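Local coordinates for protein N-acetylmuramoyl-l-alanine amidase (Bartonella henselae, PDB 3NE8) that probably cleaves the amide bond between N-acetylmuramic acid and L-alanine in peptidoglycan as a zinc-dependent amidase, remodelling the cell wall during division, at residues T140-A152 with V178-E190. Numbering follows the deposited sequence. Where two conformers were deposited one is given.
Sequences TRRETHAFSINFA and VLKAPDVPSVLIE. With GOL (glycerol), chain I; GOL (glycerol), chain G.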
ATOM      1  N   THR A 140      -9.434  13.914   0.965  1.00 17.25           N
ATOM      2  CA  THR A 140      -9.896  12.799   0.139  1.00 16.32           C
ATOM      3  C   THR A 140      -8.914  12.551  -0.993  1.00 13.31           C
ATOM      4  O   THR A 140      -8.573  11.405  -1.310  1.00 13.08           O
ATOM      5  CB  THR A 140     -11.280  13.094  -0.456  1.00 20.93           C
ATOM      6  OG1 THR A 140     -12.223  13.282   0.606  1.00 22.89           O
ATOM      7  CG2 THR A 140     -11.750  11.946  -1.354  1.00 22.50           C
ATOM      8  N   ARG A 141      -8.456  13.640  -1.594  1.00 13.34           N
ATOM      9  CA  ARG A 141      -7.467  13.576  -2.652  1.00 12.68           C
ATOM     10  C   ARG A 141      -6.187  12.886  -2.193  1.00 10.27           C
ATOM     11  O   ARG A 141      -5.590  12.115  -2.930  1.00 11.15           O
ATOM     12  CB  ARG A 141      -7.145  14.982  -3.165  1.00 14.17           C
ATOM     13  CG  ARG A 141      -8.271  15.594  -3.980  1.00 17.77           C
ATOM     14  CD  ARG A 141      -7.946  17.025  -4.382  1.00 21.59           C
ATOM     15  NE  ARG A 141      -6.762  17.092  -5.228  1.00 22.91           N
ATOM     16  CZ  ARG A 141      -5.781  17.975  -5.070  1.00 30.15           C
ATOM     17  NH1 ARG A 141      -5.844  18.871  -4.093  1.00 34.82           N
ATOM     18  NH2 ARG A 141      -4.738  17.962  -5.889  1.00 36.19           N
ATOM     19  N   ARG A 142      -5.752  13.190  -0.974  1.00 12.29           N
ATOM     20  CA  ARG A 142      -4.503  12.630  -0.463  1.00 13.46           C
ATOM     21  C   ARG A 142      -4.645  11.122  -0.258  1.00 12.00           C
ATOM     22  O   ARG A 142      -3.752  10.342  -0.592  1.00 12.34           O
ATOM     23  CB  ARG A 142      -4.096  13.344   0.832  1.00 14.17           C
ATOM     24  CG  ARG A 142      -2.675  13.042   1.318  1.00 15.68           C
ATOM     25  CD  ARG A 142      -2.341  13.860   2.562  1.00 16.96           C
ATOM     26  NE  ARG A 142      -3.216  13.506   3.674  1.00 17.25           N
ATOM     27  CZ  ARG A 142      -3.454  14.279   4.729  1.00 22.43           C
ATOM     28  NH1 ARG A 142      -2.883  15.478   4.840  1.00 21.70           N
ATOM     29  NH2 ARG A 142      -4.272  13.853   5.681  1.00 28.43           N
ATOM     30  N   GLU A 143      -5.792  10.721   0.266  1.00 13.64           N
ATOM     31  CA  GLU A 143      -6.099   9.315   0.447  0.67 13.46           C
ATOM     32  C   GLU A 143      -6.147   8.586  -0.898  1.00 13.21           C
ATOM     33  O   GLU A 143      -5.567   7.513  -1.073  1.00 14.61           O
ATOM     34  CB  GLU A 143      -7.444   9.203   1.148  0.67 18.01           C
ATOM     35  CG  GLU A 143      -7.749   7.845   1.704  0.67 19.05           C
ATOM     36  CD  GLU A 143      -9.124   7.795   2.316  0.67 22.24           C
ATOM     37  OE1 GLU A 143     -10.015   8.531   1.839  0.67 23.82           O
ATOM     38  OE2 GLU A 143      -9.316   7.027   3.274  0.67 15.43           O
ATOM     39  N   THR A 144      -6.854   9.171  -1.854  1.00 10.77           N
ATOM     40  CA  THR A 144      -6.924   8.618  -3.195  1.00 11.18           C
ATOM     41  C   THR A 144      -5.544   8.437  -3.796  1.00 10.26           C
ATOM     42  O   THR A 144      -5.251   7.414  -4.417  1.00 11.95           O
ATOM     43  CB  THR A 144      -7.783   9.523  -4.093  1.00 10.69           C
ATOM     44  OG1 THR A 144      -9.127   9.483  -3.601  1.00 11.80           O
ATOM     45  CG2 THR A 144      -7.746   9.084  -5.554  1.00 11.62           C
ATOM     46  N   HIS A 145      -4.680   9.426  -3.604  1.00 10.59           N
ATOM     47  CA  HIS A 145      -3.353   9.355  -4.183  1.00  9.40           C
ATOM     48  C   HIS A 145      -2.534   8.207  -3.586  1.00  9.34           C
ATOM     49  O   HIS A 145      -1.802   7.519  -4.292  1.00 10.41           O
ATOM     50  CB  HIS A 145      -2.632  10.687  -4.014  1.00 11.73           C
ATOM     51  CG  HIS A 145      -1.448  10.825  -4.906  1.00 11.48           C
ATOM     52  ND1 HIS A 145      -0.194  11.143  -4.441  1.00 13.95           N
ATOM     53  CD2 HIS A 145      -1.329  10.668  -6.246  1.00 15.16           C
ATOM     54  CE1 HIS A 145       0.649  11.185  -5.457  1.00 16.30           C
ATOM     55  NE2 HIS A 145      -0.013  10.898  -6.563  1.00 18.22           N
ATOM     56  N   ALA A 146      -2.659   8.006  -2.282  1.00 10.27           N
ATOM     57  CA  ALA A 146      -1.979   6.885  -1.639  1.00 10.54           C
ATOM     58  C   ALA A 146      -2.379   5.570  -2.306  1.00 10.78           C
ATOM     59  O   ALA A 146      -1.541   4.711  -2.561  1.00 11.13           O
ATOM     60  CB  ALA A 146      -2.283   6.847  -0.149  1.00 12.35           C
ATOM     61  N   PHE A 147      -3.666   5.426  -2.623  1.00  9.91           N
ATOM     62  CA  PHE A 147      -4.148   4.223  -3.294  1.00  9.40           C
ATOM     63  C   PHE A 147      -3.620   4.121  -4.721  1.00  8.66           C
ATOM     64  O   PHE A 147      -3.218   3.047  -5.149  1.00 10.17           O
ATOM     65  CB  PHE A 147      -5.677   4.165  -3.286  1.00  9.29           C
ATOM     66  CG  PHE A 147      -6.262   3.813  -1.951  1.00 10.78           C
ATOM     67  CD1 PHE A 147      -5.781   2.725  -1.238  1.00 14.46           C
ATOM     68  CD2 PHE A 147      -7.300   4.550  -1.412  1.00 13.50           C
ATOM     69  CE1 PHE A 147      -6.327   2.393  -0.004  1.00 16.82           C
ATOM     70  CE2 PHE A 147      -7.860   4.219  -0.187  1.00 14.87           C
ATOM     71  CZ  PHE A 147      -7.363   3.140   0.523  1.00 14.67           C
ATOM     72  N   SER A 148      -3.609   5.236  -5.454  1.00 10.13           N
ATOM     73  CA  SER A 148      -3.084   5.224  -6.822  1.00  9.51           C
ATOM     74  C   SER A 148      -1.639   4.751  -6.861  1.00  9.39           C
ATOM     75  O   SER A 148      -1.248   3.941  -7.706  1.00 10.39           O
ATOM     76  CB  SER A 148      -3.175   6.615  -7.443  1.00 10.70           C
ATOM     77  OG  SER A 148      -4.522   7.065  -7.456  1.00  9.30           O
ATOM     78  N   ILE A 149      -0.836   5.286  -5.950  1.00 10.00           N
ATOM     79  CA  ILE A 149       0.581   4.941  -5.815  0.54  9.66           C
ATOM     80  C   ILE A 149       0.747   3.453  -5.485  1.00  9.37           C
ATOM     81  O   ILE A 149       1.582   2.749  -6.058  1.00 10.81           O
ATOM     82  CB  ILE A 149       1.258   5.798  -4.696  0.54 10.75           C
ATOM     83  CG1 ILE A 149       1.325   7.285  -5.080  0.54 11.06           C
ATOM     84  CG2 ILE A 149       2.658   5.286  -4.384  0.54 10.63           C
ATOM     85  CD1 ILE A 149       2.171   7.576  -6.303  0.54 15.04           C
ATOM     86  N   ASN A 150      -0.040   2.996  -4.517  1.00 10.06           N
ATOM     87  CA  ASN A 150       0.005   1.597  -4.123  1.00 10.46           C
ATOM     88  C   ASN A 150      -0.276   0.693  -5.313  1.00 10.91           C
ATOM     89  O   ASN A 150       0.449  -0.272  -5.562  1.00 11.21           O
ATOM     90  CB  ASN A 150      -0.996   1.323  -3.000  1.00 11.14           C
ATOM     91  CG  ASN A 150      -1.065  -0.138  -2.643  1.00 12.77           C
ATOM     92  OD1 ASN A 150      -1.832  -0.887  -3.216  1.00 15.45           O
ATOM     93  ND2 ASN A 150      -0.244  -0.557  -1.692  1.00 21.16           N
ATOM     94  N   PHE A 151      -1.330   0.999  -6.067  1.00  9.98           N
ATOM     95  CA  PHE A 151      -1.649   0.171  -7.210  1.00  8.66           C
ATOM     96  C   PHE A 151      -0.546   0.218  -8.266  1.00  9.78           C
ATOM     97  O   PHE A 151      -0.158  -0.817  -8.820  1.00 10.70           O
ATOM     98  CB  PHE A 151      -2.996   0.560  -7.815  1.00  9.50           C
ATOM     99  CG  PHE A 151      -3.397  -0.314  -8.971  1.00  9.30           C
ATOM    100  CD1 PHE A 151      -3.635  -1.661  -8.773  1.00  9.55           C
ATOM    101  CD2 PHE A 151      -3.474   0.196 -10.262  1.00  9.35           C
ATOM    102  CE1 PHE A 151      -3.988  -2.485  -9.836  1.00  9.40           C
ATOM    103  CE2 PHE A 151      -3.827  -0.627 -11.328  1.00  8.49           C
ATOM    104  CZ  PHE A 151      -4.079  -1.969 -11.111  1.00  9.72           C
ATOM    105  N   ALA A 152      -0.049   1.417  -8.562  1.00  9.19           N
ATOM    106  CA  ALA A 152       1.036   1.537  -9.533  1.00 10.58           C
ATOM    107  C   ALA A 152       2.220   0.647  -9.142  1.00 11.79           C
ATOM    108  O   ALA A 152       2.791  -0.063  -9.980  1.00 13.33           O
ATOM    109  CB  ALA A 152       1.484   3.000  -9.676  1.00 11.25           C
ATOM    110  N   VAL A 178      -6.680  12.976 -17.289  1.00  9.49           N
ATOM    111  CA  VAL A 178      -7.557  11.818 -17.142  1.00 10.12           C
ATOM    112  C   VAL A 178      -7.408  11.167 -15.763  1.00  9.42           C
ATOM    113  O   VAL A 178      -8.229  10.322 -15.384  1.00 10.08           O
ATOM    114  CB  VAL A 178      -7.345  10.792 -18.278  1.00  9.32           C
ATOM    115  CG1 VAL A 178      -6.133   9.904 -18.009  1.00 10.57           C
ATOM    116  CG2 VAL A 178      -8.603   9.951 -18.478  1.00 10.60           C
ATOM    117  N   LEU A 179      -6.386  11.581 -15.008  1.00  9.72           N
ATOM    118  CA  LEU A 179      -6.129  11.028 -13.679  1.00 10.89           C
ATOM    119  C   LEU A 179      -6.618  11.945 -12.551  1.00 12.14           C
ATOM    120  O   LEU A 179      -6.233  11.757 -11.397  1.00 12.77           O
ATOM    121  CB  LEU A 179      -4.632  10.724 -13.506  1.00 11.27           C
ATOM    122  CG  LEU A 179      -4.003   9.763 -14.522  1.00  9.38           C
ATOM    123  CD1 LEU A 179      -2.536   9.492 -14.181  1.00 11.76           C
ATOM    124  CD2 LEU A 179      -4.802   8.457 -14.605  1.00 11.41           C
ATOM    125  N   LYS A 180      -7.478  12.908 -12.878  1.00 11.58           N
ATOM    126  CA  LYS A 180      -7.893  13.947 -11.932  1.00 12.85           C
ATOM    127  C   LYS A 180      -9.032  13.595 -10.971  1.00 14.29           C
ATOM    128  O   LYS A 180      -9.419  14.444 -10.170  1.00 17.23           O
ATOM    129  CB  LYS A 180      -8.283  15.219 -12.695  1.00 17.16           C
ATOM    130  CG  LYS A 180      -7.131  15.914 -13.392  1.00 22.32           C
ATOM    131  CD  LYS A 180      -6.443  16.910 -12.480  1.00 28.93           C
ATOM    132  CE  LYS A 180      -5.320  17.623 -13.214  1.00 29.60           C
ATOM    133  NZ  LYS A 180      -4.678  18.670 -12.376  1.00 30.99           N
ATOM    134  N   ALA A 181      -9.580  12.382 -11.017  1.00 12.00           N
ATOM    135  CA  ALA A 181     -10.660  12.056 -10.075  1.00 12.06           C
ATOM    136  C   ALA A 181     -10.152  12.236  -8.637  1.00 11.73           C
ATOM    137  O   ALA A 181      -9.165  11.612  -8.253  1.00 12.22           O
ATOM    138  CB  ALA A 181     -11.148  10.628 -10.274  1.00 12.14           C
ATOM    139  N   PRO A 182     -10.818  13.075  -7.827  1.00 11.89           N
ATOM    140  CA  PRO A 182     -10.317  13.260  -6.456  1.00 12.04           C
ATOM    141  C   PRO A 182     -10.630  12.065  -5.558  1.00 11.90           C
ATOM    142  O   PRO A 182     -10.022  11.908  -4.491  1.00 13.04           O
ATOM    143  CB  PRO A 182     -11.095  14.487  -5.963  1.00 15.10           C
ATOM    144  CG  PRO A 182     -12.353  14.484  -6.777  1.00 16.78           C
ATOM    145  CD  PRO A 182     -11.913  14.005  -8.146  1.00 13.21           C
ATOM    146  N   ASP A 183     -11.569  11.234  -6.007  1.00 11.38           N
ATOM    147  CA  ASP A 183     -12.188  10.197  -5.183  1.00 12.09           C
ATOM    148  C   ASP A 183     -12.079   8.781  -5.751  1.00 12.49           C
ATOM    149  O   ASP A 183     -12.659   7.845  -5.202  1.00 14.69           O
ATOM    150  CB  ASP A 183     -13.670  10.536  -4.930  1.00 13.87           C
ATOM    151  CG  ASP A 183     -14.481  10.706  -6.220  1.00 13.83           C
ATOM    152  OD1 ASP A 183     -15.722  10.549  -6.148  1.00 20.30           O
ATOM    153  OD2 ASP A 183     -13.901  11.001  -7.280  1.00 14.14           O
ATOM    154  N   VAL A 184     -11.347   8.624  -6.849  1.00 10.01           N
ATOM    155  CA  VAL A 184     -11.149   7.305  -7.443  1.00 10.18           C
ATOM    156  C   VAL A 184      -9.663   7.108  -7.720  1.00  9.55           C
ATOM    157  O   VAL A 184      -9.082   7.858  -8.498  1.00  9.70           O
ATOM    158  CB  VAL A 184     -11.926   7.138  -8.779  1.00  9.81           C
ATOM    159  CG1 VAL A 184     -11.714   5.744  -9.335  1.00 11.33           C
ATOM    160  CG2 VAL A 184     -13.403   7.451  -8.605  1.00 11.50           C
ATOM    161  N   PRO A 185      -9.042   6.099  -7.090  1.00  9.09           N
ATOM    162  CA  PRO A 185      -7.629   5.827  -7.381  1.00  9.07           C
ATOM    163  C   PRO A 185      -7.470   5.609  -8.879  1.00  8.64           C
ATOM    164  O   PRO A 185      -8.273   4.865  -9.459  1.00  8.98           O
ATOM    165  CB  PRO A 185      -7.354   4.537  -6.593  1.00  8.80           C
ATOM    166  CG  PRO A 185      -8.329   4.609  -5.449  1.00 10.62           C
ATOM    167  CD  PRO A 185      -9.581   5.201  -6.051  1.00 10.22           C
ATOM    168  N   SER A 186      -6.468   6.237  -9.495  1.00  8.66           N
ATOM    169  CA  SER A 186      -6.349   6.283 -10.949  1.00  8.80           C
ATOM    170  C   SER A 186      -4.907   6.136 -11.385  1.00  8.56           C
ATOM    171  O   SER A 186      -4.010   6.794 -10.822  1.00  9.12           O
ATOM    172  CB  SER A 186      -6.880   7.627 -11.481  1.00  8.96           C
ATOM    173  OG  SER A 186      -8.255   7.814 -11.181  1.00  9.59           O
ATOM    174  N   VAL A 187      -4.682   5.305 -12.403  1.00  7.97           N
ATOM    175  CA  VAL A 187      -3.377   5.219 -13.035  1.00  8.40           C
ATOM    176  C   VAL A 187      -3.541   5.217 -14.546  1.00  8.15           C
ATOM    177  O   VAL A 187      -4.604   4.847 -15.071  1.00  8.71           O
ATOM    178  CB  VAL A 187      -2.583   3.951 -12.606  1.00  8.52           C
ATOM    179  CG1 VAL A 187      -2.384   3.912 -11.092  1.00 10.16           C
ATOM    180  CG2 VAL A 187      -3.255   2.670 -13.105  1.00 10.41           C
ATOM    181  N   LEU A 188      -2.477   5.595 -15.241  1.00  8.68           N
ATOM    182  CA  LEU A 188      -2.408   5.505 -16.688  1.00  8.55           C
ATOM    183  C   LEU A 188      -1.319   4.500 -17.028  1.00  9.28           C
ATOM    184  O   LEU A 188      -0.166   4.650 -16.606  1.00  9.83           O
ATOM    185  CB  LEU A 188      -2.118   6.879 -17.300  1.00  9.85           C
ATOM    186  CG  LEU A 188      -2.114   6.972 -18.828  1.00  9.18           C
ATOM    187  CD1 LEU A 188      -2.525   8.368 -19.270  1.00 12.43           C
ATOM    188  CD2 LEU A 188      -0.777   6.581 -19.430  1.00 11.37           C
ATOM    189  N   ILE A 189      -1.677   3.452 -17.757  1.00  9.35           N
ATOM    190  CA  ILE A 189      -0.712   2.422 -18.115  1.00  8.96           C
ATOM    191  C   ILE A 189      -0.391   2.510 -19.588  1.00  8.91           C
ATOM    192  O   ILE A 189      -1.291   2.459 -20.430  1.00  9.86           O
ATOM    193  CB  ILE A 189      -1.228   1.014 -17.798  1.00  9.16           C
ATOM    194  CG1 ILE A 189      -1.511   0.895 -16.300  1.00 10.74           C
ATOM    195  CG2 ILE A 189      -0.217  -0.042 -18.246  1.00 11.58           C
ATOM    196  CD1 ILE A 189      -2.015  -0.470 -15.868  1.00 12.39           C
ATOM    197  N   GLU A 190       0.887   2.701 -19.902  1.00 10.22           N
ATOM    198  CA  GLU A 190       1.357   2.552 -21.271  1.00 10.65           C
ATOM    199  C   GLU A 190       1.691   1.088 -21.440  1.00 11.69           C
ATOM    200  O   GLU A 190       2.603   0.573 -20.788  1.00 12.20           O
ATOM    201  CB  GLU A 190       2.602   3.400 -21.535  1.00 12.65           C
ATOM    202  CG  GLU A 190       2.369   4.895 -21.456  1.00 12.96           C
ATOM    203  CD  GLU A 190       1.632   5.475 -22.648  1.00 12.93           C
ATOM    204  OE1 GLU A 190       1.430   4.771 -23.662  1.00 11.99           O
ATOM    205  OE2 GLU A 190       1.257   6.670 -22.562  1.00 13.95           O
TER
HETATM  206  C1  GOL I 414     -12.362   8.300  -1.772  1.00 37.12           C
HETATM  207  O1  GOL I 414     -13.175   9.028  -0.877  1.00 43.41           O
HETATM  208  C2  GOL I 414     -11.039   7.970  -1.091  1.00 39.57           C
HETATM  209  O2  GOL I 414     -10.127   9.026  -1.279  1.00 42.33           O
HETATM  210  C3  GOL I 414     -10.465   6.670  -1.642  1.00 38.32           C
HETATM  211  O3  GOL I 414     -10.500   6.690  -3.053  1.00 30.10           O
HETATM  212  C1  GOL G 412      -5.179  14.708  -7.068  1.00 33.33           C
HETATM  213  O1  GOL G 412      -5.371  15.710  -8.043  1.00 40.60           O
HETATM  214  C2  GOL G 412      -5.809  13.414  -7.560  1.00 31.36           C
HETATM  215  O2  GOL G 412      -6.857  13.716  -8.454  1.00 36.95           O
HETATM  216  C3  GOL G 412      -6.342  12.610  -6.380  1.00 22.60           C
HETATM  217  O3  GOL G 412      -5.278  11.878  -5.812  1.00 15.25           O
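Val187 meets the Phe151 ring at its edge, with CG1 in the ring plane and CG2 3.8 Å from Phe151 CD2, the two side chains crossing at roughly a right angle. At Phe147 it is CB that comes closest to the pyrrolidine, 3.5 Å from Pro185 CG, with the near side of the ring a little farther off; a glycerol carbon sits at this ring's edge, and Arg227 makes a cation-pi contact with it. This is helix-on-sheet packing in the alpha/beta fold of a zinc-dependent amidase: the 140-152 part of helix 135-161 runs beside strand 186-190, an inner strand of the mixed sheet, its axis 7.7 Å away at closest and 34° from the strand direction. Helix 206-227 flanks the same phenylalanines. Farther toward the helix start, Arg141 CG rests 3.6 Å from Pro182 CB, while its guanidinium, salt-bridged to Asp138, takes a second glycerol's O1 at its edge. Thr144 plugs the turn before the strand. Thr144 CG2, anti to the backbone N, reaches 3.5 Å from Val184 O, which leaves OG1 on the other branch, 2.7 Å from Pro182 O and hydrogen-bonded to O2 of the first glycerol. One turn on, Ser148 holds the chain where the strand begins: its OG, anti to its own carbonyl carbon (chi1 -59°), accepts the Ser186 N-H at 2.9 Å and 160°.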